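PDB 2VSO: eukaryotic initiation factor 4F subunit p150 from Saccharomyces cerevisiae, which forms part of the cap-binding eIF4F complex and, through PAB1, brings the two ends of an mRNA together to stimulate translation. Local coordinates for residues I262-R265 with I266-K269. Sequence-based numbering, arbitrary orientation.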
# COMPACT_ATOMS: atom_id res chain seq x y z
N ILE C 262 14.84 8.20 -17.39
CA ILE C 262 14.13 7.67 -16.23
C ILE C 262 12.82 8.43 -15.98
O ILE C 262 12.67 9.59 -16.35
CB ILE C 262 15.01 7.74 -14.95
CG1 ILE C 262 15.58 9.15 -14.79
CG2 ILE C 262 16.14 6.73 -15.02
CD1 ILE C 262 16.45 9.32 -13.60
N SER C 263 11.87 7.76 -15.34
CA SER C 263 10.61 8.36 -14.98
C SER C 263 10.85 9.64 -14.20
O SER C 263 11.83 9.75 -13.47
CB SER C 263 9.76 7.38 -14.16
OG SER C 263 10.09 7.46 -12.78
N SER C 264 9.97 10.61 -14.37
CA SER C 264 10.07 11.87 -13.66
C SER C 264 10.13 11.62 -12.16
O SER C 264 10.82 12.32 -11.44
CB SER C 264 8.87 12.77 -13.98
OG SER C 264 8.98 13.33 -15.27
N ARG C 265 9.36 10.63 -11.71
CA ARG C 265 9.24 10.34 -10.28
C ARG C 265 10.61 10.04 -9.68
O ARG C 265 10.94 10.57 -8.62
CB ARG C 265 8.30 9.14 -10.09
CG ARG C 265 7.75 8.98 -8.69
CD ARG C 265 6.82 7.79 -8.62
NE ARG C 265 7.57 6.54 -8.75
CZ ARG C 265 8.12 5.90 -7.73
NH1 ARG C 265 7.99 6.37 -6.49
NH2 ARG C 265 8.79 4.78 -7.95
N ILE C 266 11.39 9.21 -10.36
CA ILE C 266 12.72 8.82 -9.91
C ILE C 266 13.71 9.96 -10.07
O ILE C 266 14.60 10.14 -9.24
CB ILE C 266 13.28 7.58 -10.67
CG1 ILE C 266 12.22 6.49 -10.78
CG2 ILE C 266 14.47 7.02 -9.94
CD1 ILE C 266 12.04 5.70 -9.51
N LYS C 267 13.56 10.73 -11.15
CA LYS C 267 14.42 11.88 -11.40
C LYS C 267 14.24 12.91 -10.30
O LYS C 267 15.18 13.61 -9.96
CB LYS C 267 14.11 12.52 -12.75
CG LYS C 267 15.10 13.62 -13.12
CD LYS C 267 14.61 14.47 -14.28
CE LYS C 267 13.35 15.24 -13.90
NZ LYS C 267 12.67 15.84 -15.09
N PHE C 268 13.04 12.97 -9.74
CA PHE C 268 12.76 13.88 -8.64
C PHE C 268 13.40 13.39 -7.36
O PHE C 268 13.86 14.19 -6.56
CB PHE C 268 11.25 14.09 -8.43
CG PHE C 268 10.60 14.97 -9.45
CD1 PHE C 268 9.28 14.76 -9.83
CD2 PHE C 268 11.30 16.01 -10.05
CE1 PHE C 268 8.69 15.57 -10.78
CE2 PHE C 268 10.71 16.81 -11.00
CZ PHE C 268 9.40 16.59 -11.36
N LYS C 269 13.41 12.07 -7.16
CA LYS C 269 14.05 11.47 -5.98
C LYS C 269 15.56 11.72 -5.95
O LYS C 269 16.12 12.10 -4.93
CB LYS C 269 13.76 9.97 -5.90
CG LYS C 269 12.36 9.63 -5.43
CD LYS C 269 12.02 8.15 -5.65
CE LYS C 269 10.87 7.72 -4.76
NZ LYS C 269 9.71 8.65 -4.86
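Ser-263 holds OG between its own backbone N and carbonyl carbon (chi1 86°), which carries the hydroxyl forward to the backbone N of Ile-266; Ile-266 in turn sets CG1 beside its own N, next to that hydroxyl. This is an N-cap: Ile-266 N donates to Ser-263 OG over 3.3 Å, nearly straight at 163°. The carbonyl of the same serine starts the helical ladder, Lys-267 N giving to Ser-263 O at 3.1 Å. With an alanine here the Ile-266 amide would probably lose its side-chain acceptor, leaving the first turn less firmly held. Just before the cap, Ile-262 lays CD1 against Lys-267 CA at 3.9 Å, a hydrophobic touch across the turn. One residue on, Phe-268 N bonds to Ser-264 O over 2.9 Å, and that oxygen also sits over one face of the phenyl ring. Arg-265 and Lys-269 run side by side, bringing NH1 and NZ within 3.3 Å; the like charges are probably eased by Glu-215, which forms a salt bridge with Arg-265 NH2. Around this first turn of the last helix of the modelled chain, part of the MIF4G domain, Glu-211 accepts from Ser-263 N, Phe-268 makes a cation-pi contact with a basic side chain of another protein's chain, and Ile-266 packs on Leu-214 of the neighbouring helix 211-228.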